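Acetyl-CoA acetyltransferase (Mycobacterium smegmatis, PDB 4EGV) is a monomeric thiolase-like protein of type 1, built on the thiolase fold, that may act as an acyltransferase. Local coordinates at residues E449-T454 / I506-G511; L484-D489 / E512-A517; H55-D60 / L286-E291. One frame throughout, in Å; residues are numbered along the deposited sequence.

Contact 1: E449-T454 / I506-G511; sequences EKADGT and IVVTPG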
loop_
_atom_site.group_PDB
_atom_site.type_symbol
_atom_site.label_atom_id
_atom_site.label_comp_id
_atom_site.label_asym_id
_atom_site.label_seq_id
_atom_site.Cartn_x
_atom_site.Cartn_y
_atom_site.Cartn_z
ATOM N N GLU A 449 23.718 17.698 2.821
ATOM C CA GLU A 449 22.543 18.532 3.100
ATOM C C GLU A 449 22.689 19.942 2.510
ATOM O O GLU A 449 21.788 20.402 1.817
ATOM C CB GLU A 449 22.177 18.534 4.602
ATOM C CG GLU A 449 21.830 17.139 5.158
ATOM C CD GLU A 449 21.180 17.155 6.558
ATOM O OE1 GLU A 449 21.847 17.490 7.559
ATOM O OE2 GLU A 449 19.997 16.804 6.674
ATOM N N LYS A 450 23.836 20.591 2.744
ATOM C CA LYS A 450 24.079 21.962 2.279
ATOM C C LYS A 450 24.898 22.018 0.993
ATOM O O LYS A 450 26.031 22.437 1.003
ATOM C CB LYS A 450 24.793 22.764 3.365
ATOM C CG LYS A 450 24.042 22.872 4.680
ATOM C CD LYS A 450 24.717 23.909 5.562
ATOM C CE LYS A 450 23.804 24.366 6.701
ATOM N NZ LYS A 450 24.132 23.627 7.937
ATOM N N ALA A 451 24.306 21.609 -0.114
ATOM C CA ALA A 451 25.022 21.483 -1.384
ATOM C C ALA A 451 25.280 22.809 -2.115
ATOM O O ALA A 451 24.349 23.593 -2.379
ATOM C CB ALA A 451 24.307 20.515 -2.301
ATOM N N ASP A 452 26.549 23.017 -2.465
ATOM C CA ASP A 452 27.031 24.234 -3.099
ATOM C C ASP A 452 27.923 23.868 -4.291
ATOM O O ASP A 452 29.081 23.501 -4.112
ATOM C CB ASP A 452 27.828 25.061 -2.071
ATOM C CG ASP A 452 28.088 26.505 -2.523
ATOM O OD1 ASP A 452 27.648 26.901 -3.632
ATOM O OD2 ASP A 452 28.731 27.249 -1.749
ATOM N N GLY A 453 27.401 23.964 -5.508
ATOM C CA GLY A 453 28.227 23.687 -6.668
ATOM C C GLY A 453 27.438 23.248 -7.872
ATOM O O GLY A 453 26.310 23.671 -8.075
ATOM N N THR A 454 28.050 22.400 -8.682
ATOM C CA THR A 454 27.438 21.946 -9.911
ATOM C C THR A 454 27.048 20.465 -9.785
ATOM O O THR A 454 27.820 19.633 -9.285
ATOM C CB THR A 454 28.352 22.232 -11.152
ATOM O OG1 THR A 454 27.646 21.886 -12.350
ATOM C CG2 THR A 454 29.689 21.459 -11.096
ATOM N N ILE A 506 22.939 21.541 -13.506
ATOM C CA ILE A 506 22.340 22.639 -12.762
ATOM C C ILE A 506 23.327 23.174 -11.737
ATOM O O ILE A 506 24.278 22.483 -11.350
ATOM C CB ILE A 506 21.050 22.195 -11.995
ATOM C CG1 ILE A 506 21.251 20.851 -11.276
ATOM C CG2 ILE A 506 19.850 22.175 -12.923
ATOM C CD1 ILE A 506 20.725 20.838 -9.894
ATOM N N VAL A 507 23.093 24.400 -11.285
ATOM C CA VAL A 507 23.918 24.996 -10.236
ATOM C C VAL A 507 23.042 25.182 -8.986
ATOM O O VAL A 507 21.995 25.805 -9.050
ATOM C CB VAL A 507 24.720 26.306 -10.740
ATOM C CG1 VAL A 507 23.931 27.584 -10.591
ATOM C CG2 VAL A 507 26.062 26.473 -10.022
ATOM N N VAL A 508 23.459 24.593 -7.872
ATOM C CA VAL A 508 22.710 24.631 -6.617
ATOM C C VAL A 508 23.432 25.564 -5.632
ATOM O O VAL A 508 24.652 25.520 -5.508
ATOM C CB VAL A 508 22.480 23.170 -6.036
ATOM C CG1 VAL A 508 23.775 22.381 -5.953
ATOM C CG2 VAL A 508 21.834 23.176 -4.688
ATOM N N THR A 509 22.666 26.428 -4.960
ATOM C CA THR A 509 23.177 27.334 -3.899
ATOM C C THR A 509 22.560 26.991 -2.546
ATOM O O THR A 509 21.352 26.983 -2.430
ATOM C CB THR A 509 22.802 28.817 -4.184
ATOM O OG1 THR A 509 22.631 29.013 -5.588
ATOM C CG2 THR A 509 23.881 29.789 -3.635
ATOM N N PRO A 510 23.376 26.747 -1.510
ATOM C CA PRO A 510 22.821 26.366 -0.214
ATOM C C PRO A 510 21.880 27.425 0.397
ATOM O O PRO A 510 21.890 28.590 -0.012
ATOM C CB PRO A 510 24.066 26.214 0.665
ATOM C CG PRO A 510 25.054 27.118 0.052
ATOM C CD PRO A 510 24.820 26.993 -1.424
ATOM N N GLY A 511 21.068 26.984 1.356
ATOM C CA GLY A 511 20.268 27.851 2.213
ATOM C C GLY A 511 19.639 26.941 3.243
ATOM O O GLY A 511 19.162 25.864 2.890
#
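Gly-453 and Val-508 face each other across two antiparallel chains and are joined twice. Val-508 N gives its hydrogen to Gly-453 O at 3.0 Å, and Gly-453 N reaches Val-508 O at 3.2 Å in return, that second donor lying in the carbonyl plane. The next pair along, Thr-454 with Val-507, is a non-hydrogen-bonded one, so its backbones are held by softer contacts such as Thr-454 CA to Ile-506 O at 3.5 Å. Here CG2 of Val-507 also rests on Gly-453 O, at 3.4 Å.

Side chains carry the contact onward where the strand pairing gives out. With CG swung away from its backbone N (chi1 -166°), Asp-452 lays its carboxylate obliquely across the proline ring, CG standing 3.5 Å from Pro-510 CD. CB of Ala-451 meets one branch of Val-508, CG1, at 4.1 Å, while CG2 of Val-508 closes on Ala-451 O at 3.4 Å. The pairing is consistent with the first and fourth strands of an OB-type barrel, in the small five-stranded C-terminal domain that this protein carries in addition to its thiolase core. Beneath the pair, Phe-483 of strand 482-487 packs against Ala-451, Ile-506 and Val-508; all three are buried, and their face is probably the interior of the barrel. On the far edge Val-507 and Thr-509 continue the sheet by backbone bonds to Val-518 and Arg-516. At the entrance to the first strand, Tyr-182 holds Glu-449 O through its hydroxyl.

Contact 2: L484-D489 / E512-A517; sequences LAKTKD and EKSNRA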
loop_
_atom_site.group_PDB
_atom_site.type_symbol
_atom_site.label_atom_id
_atom_site.label_comp_id
_atom_site.label_asym_id
_atom_site.label_seq_id
_atom_site.Cartn_x
_atom_site.Cartn_y
_atom_site.Cartn_z
ATOM N N LEU A 484 18.867 17.680 -2.216
ATOM C CA LEU A 484 17.554 18.159 -2.620
ATOM C C LEU A 484 17.616 19.638 -3.010
ATOM O O LEU A 484 18.424 20.391 -2.472
ATOM C CB LEU A 484 16.564 17.962 -1.463
ATOM C CG LEU A 484 15.858 16.632 -1.323
ATOM C CD1 LEU A 484 15.243 16.579 0.014
ATOM C CD2 LEU A 484 14.831 16.577 -2.406
ATOM N N ALA A 485 16.766 20.044 -3.947
ATOM C CA ALA A 485 16.634 21.457 -4.269
ATOM C C ALA A 485 15.225 21.833 -4.726
ATOM O O ALA A 485 14.493 21.028 -5.322
ATOM C CB ALA A 485 17.662 21.883 -5.288
ATOM N N LYS A 486 14.861 23.072 -4.420
ATOM C CA LYS A 486 13.589 23.639 -4.789
ATOM C C LYS A 486 13.861 24.764 -5.791
ATOM O O LYS A 486 14.891 25.418 -5.727
ATOM C CB LYS A 486 12.937 24.204 -3.541
ATOM C CG LYS A 486 11.450 24.483 -3.687
ATOM C CD LYS A 486 11.035 25.833 -3.059
ATOM C CE LYS A 486 10.206 25.647 -1.793
ATOM N NZ LYS A 486 10.401 26.752 -0.828
ATOM N N THR A 487 12.932 25.009 -6.703
ATOM C CA THR A 487 13.177 25.953 -7.791
ATOM C C THR A 487 11.888 26.599 -8.337
ATOM O O THR A 487 10.869 25.930 -8.585
ATOM C CB THR A 487 14.080 25.312 -8.949
ATOM O OG1 THR A 487 14.518 26.314 -9.869
ATOM C CG2 THR A 487 13.349 24.253 -9.739
ATOM N N LYS A 488 11.939 27.914 -8.508
ATOM C CA LYS A 488 10.875 28.620 -9.211
ATOM C C LYS A 488 11.398 29.377 -10.416
ATOM O O LYS A 488 10.638 30.061 -11.105
ATOM C CB LYS A 488 10.151 29.582 -8.282
ATOM C CG LYS A 488 9.447 28.851 -7.201
ATOM C CD LYS A 488 8.576 29.696 -6.349
ATOM C CE LYS A 488 8.263 28.893 -5.114
ATOM N NZ LYS A 488 6.935 29.183 -4.558
ATOM N N ASP A 489 12.702 29.303 -10.630
ATOM C CA ASP A 489 13.280 29.807 -11.844
ATOM C C ASP A 489 12.412 29.389 -13.064
ATOM O O ASP A 489 12.184 28.213 -13.320
ATOM C CB ASP A 489 14.742 29.352 -11.933
ATOM C CG ASP A 489 15.310 29.472 -13.324
ATOM O OD1 ASP A 489 15.657 30.610 -13.755
ATOM O OD2 ASP A 489 15.420 28.414 -13.987
ATOM N N GLU A 512 19.508 27.465 4.451
ATOM C CA GLU A 512 18.958 26.772 5.598
ATOM C C GLU A 512 17.462 26.679 5.607
ATOM O O GLU A 512 16.878 26.205 6.548
ATOM C CB GLU A 512 19.379 27.463 6.877
ATOM C CG GLU A 512 20.351 28.564 6.694
ATOM C CD GLU A 512 20.918 29.022 8.006
ATOM O OE1 GLU A 512 21.995 29.647 8.000
ATOM O OE2 GLU A 512 20.298 28.735 9.045
ATOM N N LYS A 513 16.818 27.133 4.564
ATOM C CA LYS A 513 15.417 26.866 4.446
ATOM C C LYS A 513 15.259 25.870 3.309
ATOM O O LYS A 513 14.732 24.806 3.478
ATOM C CB LYS A 513 14.681 28.162 4.142
ATOM C CG LYS A 513 14.023 28.877 5.294
ATOM C CD LYS A 513 14.251 28.200 6.596
ATOM C CE LYS A 513 14.538 29.171 7.689
ATOM N NZ LYS A 513 13.951 28.753 8.947
ATOM N N SER A 514 15.750 26.233 2.141
ATOM C CA SER A 514 15.797 25.348 1.022
ATOM C C SER A 514 16.979 25.730 0.184
ATOM O O SER A 514 17.310 26.879 0.102
ATOM C CB SER A 514 14.550 25.506 0.190
ATOM O OG SER A 514 14.651 26.627 -0.667
ATOM N N ASN A 515 17.597 24.750 -0.445
ATOM C CA ASN A 515 18.645 24.954 -1.413
ATOM C C ASN A 515 17.954 25.271 -2.693
ATOM O O ASN A 515 16.973 24.690 -2.958
ATOM C CB ASN A 515 19.428 23.669 -1.622
ATOM C CG ASN A 515 20.046 23.151 -0.393
ATOM O OD1 ASN A 515 20.445 23.869 0.477
ATOM N ND2 ASN A 515 20.143 21.879 -0.329
ATOM N N ARG A 516 18.437 26.185 -3.497
ATOM C CA ARG A 516 17.678 26.595 -4.656
ATOM C C ARG A 516 18.473 26.171 -5.853
ATOM O O ARG A 516 19.589 25.806 -5.693
ATOM C CB ARG A 516 17.474 28.114 -4.632
ATOM C CG ARG A 516 16.040 28.586 -4.390
ATOM C CD ARG A 516 15.741 28.838 -2.918
ATOM N NE ARG A 516 14.731 29.866 -2.634
ATOM C CZ ARG A 516 14.962 30.946 -1.892
ATOM N NH1 ARG A 516 16.154 31.164 -1.404
ATOM N NH2 ARG A 516 14.015 31.820 -1.655
ATOM N N ALA A 517 17.916 26.207 -7.045
ATOM C CA ALA A 517 18.641 25.746 -8.206
ATOM C C ALA A 517 18.264 26.484 -9.460
ATOM O O ALA A 517 17.292 27.178 -9.490
ATOM C CB ALA A 517 18.447 24.308 -8.390
#
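Ser-514 opens the approach to Lys-486, its OG resting 4.1 Å from CB of the lysine. It lies just ahead of the fifth strand, which begins at about Arg-516 and meets the third, 482-487; this is consistent with the place where an OB-type sheet closes on itself, though the strand pairing is loose here and the two chains splay by 59°.

Asn-515 does most of the joining. Its backbone O accepts Lys-486 N at 3.0 Å in an almost straight bond, 174° at the hydrogen, and its side chain reaches two residues further back, to Leu-484. With CG beside the backbone N (chi1 -59°), ND2 arrives at Leu-484 O at 3.1 Å, the acceptor lying close to the amide plane. The same ND2 also serves Glu-449 O, and OD1 takes Gly-511 N, so three bonds fix the rotation of this buried amide.

The first side-chain bond of Arg-516 points away from the third strand, but CG stays 3.6 Å from Lys-486 O, and CA lies 3.2 Å from Lys-486 O. Its NE lies 5.6 Å from Lys-486 NZ, near enough for the like charges probably to disfavour each other, though they do not touch.

The methyl of Ala-517 lies beside that of Ala-485, CB to CB at 4.0 Å, and its N makes a weak, bent bond to Lys-486 O. Leu-492 of helix 490-498 covers both Ala-517 and Thr-487, and its backbone N is capped by OD2 of Asp-489. Finally, the hydroxyl of Thr-487 donates to Ala-517 O, OG1 standing 2.9 Å away and well above the carbonyl plane.

Contact 3: H55-D60 / L286-E291; sequences HDCGAD and LGVPEE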
loop_
_atom_site.group_PDB
_atom_site.type_symbol
_atom_site.label_atom_id
_atom_site.label_comp_id
_atom_site.label_asym_id
_atom_site.label_seq_id
_atom_site.Cartn_x
_atom_site.Cartn_y
_atom_site.Cartn_z
ATOM N N HIS A 55 -21.066 -11.960 11.490
ATOM C CA HIS A 55 -22.109 -12.697 10.821
ATOM C C HIS A 55 -21.649 -13.614 9.707
ATOM O O HIS A 55 -22.258 -14.669 9.472
ATOM C CB HIS A 55 -23.169 -11.794 10.248
ATOM C CG HIS A 55 -24.496 -12.477 10.185
ATOM N ND1 HIS A 55 -25.061 -12.939 9.010
ATOM C CD2 HIS A 55 -25.325 -12.866 11.184
ATOM C CE1 HIS A 55 -26.212 -13.526 9.287
ATOM N NE2 HIS A 55 -26.393 -13.500 10.597
ATOM N N ASP A 56 -20.597 -13.177 9.027
ATOM C CA ASP A 56 -19.998 -13.887 7.948
ATOM C C ASP A 56 -19.520 -15.263 8.384
ATOM O O ASP A 56 -19.596 -16.196 7.600
ATOM C CB ASP A 56 -18.843 -13.075 7.404
ATOM C CG ASP A 56 -18.309 -13.616 6.104
ATOM O OD1 ASP A 56 -19.083 -13.622 5.113
ATOM O OD2 ASP A 56 -17.107 -14.000 6.089
ATOM N N CYS A 57 -19.097 -15.402 9.617
ATOM C CA CYS A 57 -18.552 -16.662 10.099
ATOM C C CYS A 57 -19.491 -17.812 10.319
ATOM O O CYS A 57 -19.042 -18.884 10.575
ATOM C CB CYS A 57 -17.689 -16.453 11.341
ATOM S SG CYS A 57 -18.465 -16.373 12.876
ATOM N N GLY A 58 -20.782 -17.580 10.218
ATOM C CA GLY A 58 -21.782 -18.617 10.320
ATOM C C GLY A 58 -22.063 -19.231 11.662
ATOM O O GLY A 58 -22.634 -20.277 11.754
ATOM N N ALA A 59 -21.673 -18.564 12.715
ATOM C CA ALA A 59 -21.915 -19.041 14.043
ATOM C C ALA A 59 -22.665 -17.950 14.688
ATOM O O ALA A 59 -22.888 -16.955 14.087
ATOM C CB ALA A 59 -20.661 -19.246 14.742
ATOM N N ASP A 60 -23.066 -18.134 15.920
ATOM C CA ASP A 60 -23.780 -17.110 16.657
ATOM C C ASP A 60 -22.893 -15.931 16.956
ATOM O O ASP A 60 -21.919 -16.056 17.632
ATOM C CB ASP A 60 -24.254 -17.719 17.963
ATOM C CG ASP A 60 -25.068 -16.801 18.768
ATOM O OD1 ASP A 60 -25.731 -15.939 18.212
ATOM O OD2 ASP A 60 -25.060 -16.963 19.979
ATOM N N LEU A 286 -16.668 -23.044 18.636
ATOM C CA LEU A 286 -17.614 -22.001 18.369
ATOM C C LEU A 286 -18.569 -22.308 17.249
ATOM O O LEU A 286 -19.527 -21.617 17.083
ATOM C CB LEU A 286 -16.851 -20.748 18.017
ATOM C CG LEU A 286 -16.321 -19.928 19.167
ATOM C CD1 LEU A 286 -16.137 -18.600 18.664
ATOM C CD2 LEU A 286 -17.259 -19.883 20.298
ATOM N N GLY A 287 -18.320 -23.328 16.462
ATOM C CA GLY A 287 -19.358 -23.815 15.589
ATOM C C GLY A 287 -19.398 -23.239 14.216
ATOM O O GLY A 287 -20.391 -23.229 13.565
ATOM N N VAL A 288 -18.242 -22.802 13.810
ATOM C CA VAL A 288 -17.863 -22.161 12.532
ATOM C C VAL A 288 -17.638 -23.152 11.418
ATOM O O VAL A 288 -16.645 -23.850 11.426
ATOM C CB VAL A 288 -16.580 -21.303 12.658
ATOM C CG1 VAL A 288 -16.192 -20.700 11.324
ATOM C CG2 VAL A 288 -16.770 -20.213 13.693
ATOM N N PRO A 289 -18.555 -23.191 10.434
ATOM C CA PRO A 289 -18.445 -24.123 9.326
ATOM C C PRO A 289 -17.065 -24.113 8.665
ATOM O O PRO A 289 -16.496 -23.070 8.426
ATOM C CB PRO A 289 -19.511 -23.610 8.355
ATOM C CG PRO A 289 -20.512 -22.965 9.219
ATOM C CD PRO A 289 -19.743 -22.331 10.299
ATOM N N GLU A 290 -16.563 -25.289 8.352
ATOM C CA GLU A 290 -15.257 -25.424 7.745
ATOM C C GLU A 290 -15.117 -24.764 6.358
ATOM O O GLU A 290 -14.047 -24.290 6.042
ATOM C CB GLU A 290 -14.803 -26.900 7.758
ATOM C CG GLU A 290 -13.346 -27.082 7.366
ATOM C CD GLU A 290 -12.715 -28.355 7.874
ATOM O OE1 GLU A 290 -13.345 -29.079 8.683
ATOM O OE2 GLU A 290 -11.567 -28.616 7.466
ATOM N N GLU A 291 -16.177 -24.704 5.556
ATOM C CA GLU A 291 -16.091 -24.004 4.263
ATOM C C GLU A 291 -15.780 -22.468 4.369
ATOM O O GLU A 291 -15.420 -21.828 3.375
ATOM C CB GLU A 291 -17.258 -24.351 3.298
ATOM C CG GLU A 291 -18.616 -23.726 3.589
ATOM C CD GLU A 291 -19.492 -24.612 4.460
ATOM O OE1 GLU A 291 -18.926 -25.482 5.168
ATOM O OE2 GLU A 291 -20.744 -24.440 4.452
#
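Cys-57 presents both its backbone and its side chain to Val-288. Its carbonyl O lies 3.5 Å from Val-288 CG1 and the same distance from Pro-289 CD, so that one oxygen sits against two apolar groups. The thiol comes in on the other valine branch, SG to CG2 at 4.3 Å. Val-288 can offer both methyls at once because CG1 stands opposite its backbone N (chi1 178°), which leaves CG2 beside that nitrogen and turned to the cysteine.

Gly-58 follows with positive phi, 72°, as the chain leaves the helix. The flank facing the proline ring carries no side chain, and Pro-289 CD comes to 3.8 Å from Gly-58 O.

Ala-59 then directs its methyl toward the other loop. CB touches Leu-286 O at 3.5 Å and Val-288 CG2 at 4.1 Å, fitting the bend where Gly-287 ends helix 280-286 in a Schellman motif. The result is an example of two helix C-terminal turns packed loop on loop through van der Waals contact.

Around this junction, in the thiolase core, Lys-292 NZ bonds to Asp-56 O, and Asp-56 itself forms a salt bridge with Arg-396. Val-64 of helix 61-67 touches Cys-57, Ala-59 and Leu-286, whereas Val-23 of the central strand 20-29 lies against Cys-57 and Val-288. The loops thus meet where helices 42-56, 61-67 and 280-286 converge on that strand.

Contacts 1 and 2 are probably two seams of one small barrel, their centres about 8 Å apart. They alternate along the chain, and strands 505-509 and 516-519 are successive in sequence and neighbours in the sheet; Val-508 CG2 of contact 1 also packs against Arg-516 O of contact 2 at 3.6 Å. Contact 3 belongs to the thiolase core and closes earlier in the chain. Its centre is about 64 Å from that of contact 1 and 59 Å from that of contact 2, on the opposite side of the molecule, with nearest atoms about 48 and 45 Å away. Contacts 1 and 2 are hydrogen-bonded, with Tyr-182 bonding to both; contact 3 is apolar packing.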